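Local coordinates for diaminopimelate decarboxylase (Methanocaldococcus jannaschii, PDB 1TWI), which catalyses the pyridoxal 5'-phosphate-dependent decarboxylation of meso-diaminopimelate to L-lysine, the last step of lysine biosynthesis by the diaminopimelate pathway, as a homodimer, at residues A[1-9]-A[253-261]; A[346-354]-A[364-372]. All coordinates share one frame; numbering follows the deposited sequence.

Contact 1: residues A[1-9]-A[253-261]; sequences MLGNDTVEI and IPYYKDKQI
The type II beta turn Met1-Asn4 at the very start of the chain meets the loop that follows strand 244-246 of the pyridoxal-binding barrel, and the two are tied by Lys257 and Leu2. Bent at its second torsion (chi2 -69°), the Lys257 side chain brings NZ to Leu2 O at 3.0 Å and to Pro254 O at 2.6 Å. One ammonium group thus bonds a carbonyl of each segment, and a salt bridge to Asp383 probably offsets its charge. Water 1 adds a second link, accepting from Leu2 N (3.0 Å) and donating to Lys257 O (2.6 Å). Pro254, centre of an inverse gamma turn, offers a rigid apolar ring: its CB lies 3.5 Å from Leu2 CD1, the side chains crossing at about a right angle. The same methyl, CD1 of Leu2, comes within 3.3 Å of Lys259 O. Glycine suits the third position, since the phi of Gly3 (88°) would jam a side chain against the preceding carbonyl and Pro254 CG already fills that direction. A type I turn from Asn4 to Val7 leads into strand 7-10, which pairs with strand 13-16, while Asp5 and Thr6 rest on helix 37-58 and Ile253 packs on helix 293-296.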
loop_
_atom_site.group_PDB
_atom_site.type_symbol
_atom_site.label_atom_id
_atom_site.label_comp_id
_atom_site.label_asym_id
_atom_site.label_seq_id
_atom_site.Cartn_x
_atom_site.Cartn_y
_atom_site.Cartn_z
ATOM N N MET A 1 24.967 4.197 -11.758
ATOM C CA MET A 1 24.443 4.074 -13.119
ATOM C C MET A 1 24.245 2.626 -13.471
ATOM O O MET A 1 23.618 2.334 -14.473
ATOM C CB MET A 1 25.398 4.707 -14.107
ATOM C CG MET A 1 26.869 4.703 -13.698
ATOM S SD MET A 1 27.697 5.632 -15.023
ATOM C CE MET A 1 28.136 7.196 -14.143
ATOM N N LEU A 2 24.771 1.722 -12.645
ATOM C CA LEU A 2 24.664 0.254 -12.905
ATOM C C LEU A 2 23.192 -0.093 -13.128
ATOM O O LEU A 2 22.386 0.144 -12.221
ATOM C CB LEU A 2 25.117 -0.566 -11.689
ATOM C CG LEU A 2 25.822 -1.935 -11.816
ATOM C CD1 LEU A 2 25.584 -2.745 -10.491
ATOM C CD2 LEU A 2 25.405 -2.736 -13.052
ATOM N N GLY A 3 22.888 -0.691 -14.279
ATOM C CA GLY A 3 21.532 -1.080 -14.638
ATOM C C GLY A 3 20.733 0.025 -15.349
ATOM O O GLY A 3 19.733 -0.256 -16.030
ATOM N N ASN A 4 21.175 1.280 -15.239
ATOM C CA ASN A 4 20.389 2.385 -15.852
ATOM C C ASN A 4 21.115 2.743 -17.130
ATOM O O ASN A 4 21.877 3.717 -17.235
ATOM C CB ASN A 4 20.307 3.525 -14.860
ATOM C CG ASN A 4 19.728 3.051 -13.515
ATOM O OD1 ASN A 4 18.500 2.720 -13.415
ATOM N ND2 ASN A 4 20.577 2.982 -12.498
ATOM N N ASP A 5 20.890 1.901 -18.112
ATOM C CA ASP A 5 21.628 2.014 -19.372
ATOM C C ASP A 5 21.277 3.125 -20.326
ATOM O O ASP A 5 22.043 3.403 -21.282
ATOM C CB ASP A 5 21.536 0.669 -20.113
ATOM C CG ASP A 5 21.980 -0.496 -19.241
ATOM O OD1 ASP A 5 23.189 -0.487 -18.845
ATOM O OD2 ASP A 5 21.122 -1.390 -18.953
ATOM N N THR A 6 20.139 3.775 -20.095
ATOM C CA THR A 6 19.715 4.778 -21.044
ATOM C C THR A 6 19.620 6.162 -20.497
ATOM O O THR A 6 19.024 7.042 -21.158
ATOM C CB THR A 6 18.346 4.395 -21.639
ATOM O OG1 THR A 6 17.339 4.517 -20.611
ATOM C CG2 THR A 6 18.368 2.940 -22.146
ATOM N N VAL A 7 20.199 6.394 -19.324
ATOM C CA VAL A 7 20.143 7.722 -18.734
ATOM C C VAL A 7 21.510 8.327 -18.722
ATOM O O VAL A 7 22.500 7.612 -18.823
ATOM C CB VAL A 7 19.592 7.711 -17.278
ATOM C CG1 VAL A 7 18.209 6.984 -17.251
ATOM C CG2 VAL A 7 20.585 7.033 -16.322
ATOM N N GLU A 8 21.586 9.646 -18.642
ATOM C CA GLU A 8 22.914 10.279 -18.617
ATOM C C GLU A 8 22.806 11.687 -18.062
ATOM O O GLU A 8 21.714 12.225 -17.885
ATOM C CB GLU A 8 23.497 10.368 -20.037
ATOM C CG GLU A 8 22.714 11.285 -20.946
ATOM C CD GLU A 8 23.030 11.081 -22.455
ATOM O OE1 GLU A 8 24.197 11.332 -22.890
ATOM O OE2 GLU A 8 22.102 10.684 -23.205
ATOM N N ILE A 9 23.959 12.283 -17.804
ATOM C CA ILE A 9 23.999 13.659 -17.349
ATOM C C ILE A 9 24.615 14.310 -18.582
ATOM O O ILE A 9 25.654 13.844 -19.079
ATOM C CB ILE A 9 24.951 13.888 -16.129
ATOM C CG1 ILE A 9 24.403 13.228 -14.860
ATOM C CG2 ILE A 9 25.124 15.392 -15.876
ATOM C CD1 ILE A 9 23.032 13.661 -14.459
ATOM N N ILE A 253 17.746 -6.825 -8.875
ATOM C CA ILE A 253 18.221 -5.780 -9.758
ATOM C C ILE A 253 19.161 -4.864 -8.937
ATOM O O ILE A 253 19.112 -4.839 -7.700
ATOM C CB ILE A 253 17.019 -4.974 -10.397
ATOM C CG1 ILE A 253 16.286 -4.156 -9.329
ATOM C CG2 ILE A 253 16.076 -5.945 -11.124
ATOM C CD1 ILE A 253 16.649 -2.593 -9.368
ATOM N N PRO A 254 20.022 -4.093 -9.611
ATOM C CA PRO A 254 20.937 -3.247 -8.823
ATOM C C PRO A 254 20.395 -1.941 -8.187
ATOM O O PRO A 254 20.615 -0.856 -8.721
ATOM C CB PRO A 254 22.111 -3.016 -9.814
ATOM C CG PRO A 254 21.407 -2.968 -11.197
ATOM C CD PRO A 254 20.226 -3.948 -11.071
ATOM N N TYR A 255 19.689 -2.049 -7.053
ATOM C CA TYR A 255 19.205 -0.856 -6.413
ATOM C C TYR A 255 20.426 -0.064 -5.910
ATOM O O TYR A 255 20.440 1.149 -6.028
ATOM C CB TYR A 255 18.302 -1.189 -5.228
ATOM C CG TYR A 255 16.935 -1.645 -5.678
ATOM C CD1 TYR A 255 16.016 -0.750 -6.271
ATOM C CD2 TYR A 255 16.581 -2.985 -5.550
ATOM C CE1 TYR A 255 14.745 -1.205 -6.722
ATOM C CE2 TYR A 255 15.321 -3.459 -6.016
ATOM C CZ TYR A 255 14.417 -2.560 -6.588
ATOM O OH TYR A 255 13.174 -3.037 -6.983
ATOM N N TYR A 256 21.390 -0.764 -5.301
ATOM C CA TYR A 256 22.657 -0.188 -4.848
ATOM C C TYR A 256 23.529 -0.186 -6.110
ATOM O O TYR A 256 23.517 -1.149 -6.851
ATOM C CB TYR A 256 23.293 -1.071 -3.760
ATOM C CG TYR A 256 22.733 -0.735 -2.400
ATOM C CD1 TYR A 256 23.117 0.423 -1.742
ATOM C CD2 TYR A 256 21.781 -1.564 -1.794
ATOM C CE1 TYR A 256 22.567 0.738 -0.511
ATOM C CE2 TYR A 256 21.225 -1.253 -0.559
ATOM C CZ TYR A 256 21.621 -0.120 0.067
ATOM O OH TYR A 256 21.098 0.156 1.297
ATOM N N LYS A 257 24.252 0.898 -6.359
ATOM C CA LYS A 257 25.057 1.032 -7.561
ATOM C C LYS A 257 26.580 0.786 -7.437
ATOM O O LYS A 257 27.310 0.848 -8.444
ATOM C CB LYS A 257 24.846 2.427 -8.116
ATOM C CG LYS A 257 23.352 2.866 -8.153
ATOM C CD LYS A 257 22.641 2.019 -9.213
ATOM C CE LYS A 257 21.164 2.417 -9.366
ATOM N NZ LYS A 257 20.523 1.318 -10.136
ATOM N N ASP A 258 27.037 0.479 -6.232
ATOM C CA ASP A 258 28.473 0.266 -5.944
ATOM C C ASP A 258 28.995 -1.176 -6.129
ATOM O O ASP A 258 30.213 -1.400 -6.240
ATOM C CB ASP A 258 28.745 0.742 -4.521
ATOM C CG ASP A 258 28.040 -0.132 -3.474
ATOM O OD1 ASP A 258 26.842 -0.495 -3.657
ATOM O OD2 ASP A 258 28.689 -0.467 -2.456
ATOM N N LYS A 259 28.110 -2.158 -6.201
ATOM C CA LYS A 259 28.581 -3.538 -6.368
ATOM C C LYS A 259 27.937 -4.318 -7.523
ATOM O O LYS A 259 26.726 -4.214 -7.769
ATOM C CB LYS A 259 28.363 -4.333 -5.061
ATOM C CG LYS A 259 29.388 -4.053 -3.937
ATOM C CD LYS A 259 29.248 -5.118 -2.812
ATOM C CE LYS A 259 29.432 -4.528 -1.392
ATOM N NZ LYS A 259 28.768 -5.365 -0.313
ATOM N N GLN A 260 28.730 -5.100 -8.236
ATOM C CA GLN A 260 28.153 -5.871 -9.313
ATOM C C GLN A 260 27.332 -6.989 -8.703
ATOM O O GLN A 260 27.616 -7.468 -7.610
ATOM C CB GLN A 260 29.223 -6.496 -10.205
ATOM C CG GLN A 260 29.677 -5.601 -11.318
ATOM C CD GLN A 260 30.324 -6.394 -12.423
ATOM O OE1 GLN A 260 30.845 -7.500 -12.188
ATOM N NE2 GLN A 260 30.299 -5.851 -13.637
ATOM N N ILE A 261 26.339 -7.440 -9.444
ATOM C CA ILE A 261 25.499 -8.522 -8.987
ATOM C C ILE A 261 25.294 -9.443 -10.182
ATOM O O ILE A 261 25.614 -9.096 -11.341
ATOM C CB ILE A 261 24.116 -7.993 -8.455
ATOM C CG1 ILE A 261 23.363 -7.251 -9.584
ATOM C CG2 ILE A 261 24.339 -7.053 -7.247
ATOM C CD1 ILE A 261 21.968 -6.628 -9.139
HETATM O O HOH W 1 27.054 2.107 -10.758
#

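Contact 2: residues A[346-354]-A[364-372]; sequences NEKEVVSIA and FGRDRELDK
Glu349 and Leu370 form a hydrogen-bonded pair in the antiparallel beta hairpin of strands 348-354 and 363-371, part of the mixed sheet and separate from the parallel barrel sheet. Leu370 N meets Glu349 O at 2.9 Å, nearly straight at the hydrogen (168°). Val351 and Arg368 pair likewise, but Asp367 also faces Val351, a G1 bulge, and takes the positive phi (51°) this needs. A second, classic bulge sets Phe364 and Gly365 against Ile353, whose O receives Phe364 N at 2.8 Å and, weakly, Gly365 N. Glycine fits there because a side chain would run into the guanidinium of Arg368.

Val351, Ile353 and Leu370 pack together on one face, where Ile353 CD1 lies 4.1 Å from Leu370 CD1 and also meets the aliphatic start of Arg368. On the face of Val350 and Glu369, Val350 CG1 lies 3.5 Å from Asp367 CA.

At the open end, CG of Glu347 stands anti to its backbone N (chi1 -178°), sending the chain out alongside Lys372 CD and CE. Lys372 NZ donates a hydrogen bond to water 2 (2.8 Å), which in turn donates one to Glu349 OE1 (2.6 Å). Lys348 NZ makes a salt bridge to Asp371 OD1, though at 3.3 Å its hydrogen bond is weak.

Further out, Val373 N and Lys316 hold the Glu349 carboxylate, Lys345 N binds Asp371 OD2, and His337 O takes Arg368 NH1. Strand 316-320 runs parallel beside strand 348-354. Near the G1 bulge, water 3 lies 2.7 Å from Ser352 OG and donates to Asp367 OD2.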
loop_
_atom_site.group_PDB
_atom_site.type_symbol
_atom_site.label_atom_id
_atom_site.label_comp_id
_atom_site.label_asym_id
_atom_site.label_seq_id
_atom_site.Cartn_x
_atom_site.Cartn_y
_atom_site.Cartn_z
ATOM N N ASN A 346 27.215 23.238 -8.096
ATOM C CA ASN A 346 28.639 23.314 -7.751
ATOM C C ASN A 346 28.816 23.170 -6.256
ATOM O O ASN A 346 29.810 23.596 -5.692
ATOM C CB ASN A 346 29.235 24.624 -8.243
ATOM C CG ASN A 346 29.325 24.657 -9.757
ATOM O OD1 ASN A 346 29.873 23.732 -10.391
ATOM N ND2 ASN A 346 28.773 25.725 -10.358
ATOM N N GLU A 347 27.835 22.541 -5.624
ATOM C CA GLU A 347 27.848 22.324 -4.199
ATOM C C GLU A 347 27.032 21.065 -3.940
ATOM O O GLU A 347 26.056 20.839 -4.659
ATOM C CB GLU A 347 27.192 23.530 -3.484
ATOM C CG GLU A 347 27.215 23.387 -1.988
ATOM C CD GLU A 347 26.598 24.578 -1.246
ATOM O OE1 GLU A 347 26.260 24.417 -0.049
ATOM O OE2 GLU A 347 26.447 25.657 -1.841
ATOM N N LYS A 348 27.424 20.267 -2.941
ATOM C CA LYS A 348 26.696 19.056 -2.562
ATOM C C LYS A 348 26.378 19.139 -1.076
ATOM O O LYS A 348 26.992 19.901 -0.352
ATOM C CB LYS A 348 27.526 17.820 -2.851
ATOM C CG LYS A 348 27.781 17.586 -4.325
ATOM C CD LYS A 348 28.610 16.272 -4.411
ATOM C CE LYS A 348 29.277 16.062 -5.784
ATOM N NZ LYS A 348 28.287 16.212 -6.928
ATOM N N GLU A 349 25.401 18.387 -0.611
ATOM C CA GLU A 349 25.031 18.454 0.785
ATOM C C GLU A 349 24.303 17.159 1.100
ATOM O O GLU A 349 23.803 16.469 0.187
ATOM C CB GLU A 349 24.111 19.669 1.066
ATOM C CG GLU A 349 22.892 19.688 0.183
ATOM C CD GLU A 349 21.822 20.722 0.578
ATOM O OE1 GLU A 349 20.845 20.861 -0.228
ATOM O OE2 GLU A 349 21.938 21.363 1.665
ATOM N N VAL A 350 24.234 16.835 2.381
ATOM C CA VAL A 350 23.583 15.606 2.820
ATOM C C VAL A 350 22.210 15.986 3.333
ATOM O O VAL A 350 22.095 16.883 4.171
ATOM C CB VAL A 350 24.385 14.924 3.969
ATOM C CG1 VAL A 350 23.624 13.734 4.514
ATOM C CG2 VAL A 350 25.754 14.484 3.437
ATOM N N VAL A 351 21.178 15.319 2.817
ATOM C CA VAL A 351 19.797 15.602 3.209
ATOM C C VAL A 351 18.967 14.316 3.249
ATOM O O VAL A 351 19.394 13.289 2.729
ATOM C CB VAL A 351 19.059 16.550 2.188
ATOM C CG1 VAL A 351 19.732 17.912 2.082
ATOM C CG2 VAL A 351 19.007 15.883 0.806
ATOM N N SER A 352 17.783 14.392 3.863
ATOM C CA SER A 352 16.840 13.269 3.902
ATOM C C SER A 352 15.661 13.754 3.025
ATOM O O SER A 352 15.332 14.934 3.006
ATOM C CB SER A 352 16.414 12.978 5.335
ATOM O OG SER A 352 17.512 12.428 6.075
ATOM N N ILE A 353 15.060 12.855 2.259
ATOM C CA ILE A 353 14.028 13.261 1.300
ATOM C C ILE A 353 12.691 12.654 1.699
ATOM O O ILE A 353 12.599 11.444 1.845
ATOM C CB ILE A 353 14.336 12.725 -0.154
ATOM C CG1 ILE A 353 15.656 13.315 -0.736
ATOM C CG2 ILE A 353 13.252 13.181 -1.106
ATOM C CD1 ILE A 353 16.878 12.559 -0.392
ATOM N N ALA A 354 11.669 13.476 1.834
ATOM C CA ALA A 354 10.338 12.972 2.232
ATOM C C ALA A 354 9.198 13.452 1.345
ATOM O O ALA A 354 9.285 14.521 0.731
ATOM C CB ALA A 354 10.034 13.441 3.675
ATOM N N PHE A 364 11.639 8.897 1.423
ATOM C CA PHE A 364 12.257 8.133 0.330
ATOM C C PHE A 364 13.735 7.784 0.577
ATOM O O PHE A 364 14.251 6.842 -0.009
ATOM C CB PHE A 364 12.155 8.927 -0.990
ATOM C CG PHE A 364 10.750 8.995 -1.537
ATOM C CD1 PHE A 364 10.169 7.873 -2.145
ATOM C CD2 PHE A 364 9.991 10.159 -1.399
ATOM C CE1 PHE A 364 8.826 7.922 -2.610
ATOM C CE2 PHE A 364 8.666 10.220 -1.851
ATOM C CZ PHE A 364 8.082 9.097 -2.456
ATOM N N GLY A 365 14.423 8.558 1.407
ATOM C CA GLY A 365 15.831 8.253 1.650
ATOM C C GLY A 365 16.349 9.157 2.751
ATOM O O GLY A 365 15.874 10.292 2.933
ATOM N N ARG A 366 17.337 8.671 3.491
ATOM C CA ARG A 366 17.911 9.435 4.599
ATOM C C ARG A 366 19.443 9.619 4.417
ATOM O O ARG A 366 20.144 8.742 3.864
ATOM C CB ARG A 366 17.638 8.677 5.905
ATOM C CG ARG A 366 16.174 8.548 6.287
ATOM C CD ARG A 366 16.019 7.632 7.511
ATOM N NE ARG A 366 14.681 7.713 8.132
ATOM C CZ ARG A 366 13.574 7.114 7.667
ATOM N NH1 ARG A 366 13.603 6.371 6.558
ATOM N NH2 ARG A 366 12.417 7.238 8.323
ATOM N N ASP A 367 19.942 10.771 4.855
ATOM C CA ASP A 367 21.360 11.042 4.779
ATOM C C ASP A 367 21.927 10.792 3.402
ATOM O O ASP A 367 22.917 10.098 3.259
ATOM C CB ASP A 367 22.068 10.180 5.816
ATOM C CG ASP A 367 21.519 10.423 7.220
ATOM O OD1 ASP A 367 21.433 9.468 8.001
ATOM O OD2 ASP A 367 21.144 11.578 7.548
ATOM N N ARG A 368 21.281 11.339 2.376
ATOM C CA ARG A 368 21.764 11.169 1.029
ATOM C C ARG A 368 22.569 12.367 0.572
ATOM O O ARG A 368 22.181 13.511 0.800
ATOM C CB ARG A 368 20.571 10.991 0.076
ATOM C CG ARG A 368 19.688 9.798 0.472
ATOM C CD ARG A 368 20.448 8.410 0.399
ATOM N NE ARG A 368 19.452 7.346 0.467
ATOM C CZ ARG A 368 18.795 6.844 -0.581
ATOM N NH1 ARG A 368 19.036 7.298 -1.807
ATOM N NH2 ARG A 368 17.884 5.886 -0.395
ATOM N N GLU A 369 23.669 12.118 -0.117
ATOM C CA GLU A 369 24.460 13.229 -0.642
ATOM C C GLU A 369 23.883 13.576 -1.991
ATOM O O GLU A 369 23.856 12.748 -2.917
ATOM C CB GLU A 369 25.936 12.860 -0.825
ATOM C CG GLU A 369 26.750 14.033 -1.351
ATOM C CD GLU A 369 28.292 13.794 -1.333
ATOM O OE1 GLU A 369 28.789 12.923 -2.065
ATOM O OE2 GLU A 369 28.988 14.488 -0.577
ATOM N N LEU A 370 23.431 14.804 -2.141
ATOM C CA LEU A 370 22.883 15.188 -3.433
ATOM C C LEU A 370 23.453 16.558 -3.838
ATOM O O LEU A 370 23.882 17.317 -2.973
ATOM C CB LEU A 370 21.345 15.358 -3.344
ATOM C CG LEU A 370 20.435 14.313 -2.709
ATOM C CD1 LEU A 370 19.052 14.674 -3.153
ATOM C CD2 LEU A 370 20.771 12.913 -3.049
ATOM N N ASP A 371 23.425 16.870 -5.123
ATOM C CA ASP A 371 23.784 18.233 -5.539
ATOM C C ASP A 371 22.763 19.130 -4.839
ATOM O O ASP A 371 21.560 18.805 -4.773
ATOM C CB ASP A 371 23.693 18.417 -7.056
ATOM C CG ASP A 371 24.886 17.776 -7.792
ATOM O OD1 ASP A 371 25.066 16.561 -7.599
ATOM O OD2 ASP A 371 25.638 18.472 -8.547
ATOM N N LYS A 372 23.271 20.263 -4.344
ATOM C CA LYS A 372 22.543 21.258 -3.561
ATOM C C LYS A 372 21.084 21.407 -4.004
ATOM O O LYS A 372 20.813 21.813 -5.126
ATOM C CB LYS A 372 23.260 22.603 -3.670
ATOM C CG LYS A 372 22.695 23.692 -2.776
ATOM C CD LYS A 372 23.190 23.564 -1.374
ATOM C CE LYS A 372 22.864 24.799 -0.522
ATOM N NZ LYS A 372 21.376 25.030 -0.416
HETATM O O HOH W 2 19.576 23.085 0.341
HETATM O O HOH W 3 19.874 13.651 6.277
#

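Both segments of contact 1 precede those of contact 2; the centres are about 19 Å apart and the nearest atoms about 7 Å, without contact. Segment 1-9 runs into the small antiparallel sheet of strands 7-10, 13-16 and 19-20. The loop 253-261 belongs to the TIM-barrel-type pyridoxal-binding domain, whereas the 346-354/364-372 hairpin is part of the separate mixed sheet. Both contacts lie near, not in, the active site: Tyr255 makes a cation-pi contact with Arg329, which lines the pocket of the bound lysine, and an edge-to-face contact with His337, whose carbonyl also receives Arg368 of contact 2. Tyr336, stacked on Tyr256, likewise touches Arg368. Residues 336-337 therefore bridge the surroundings of both contacts.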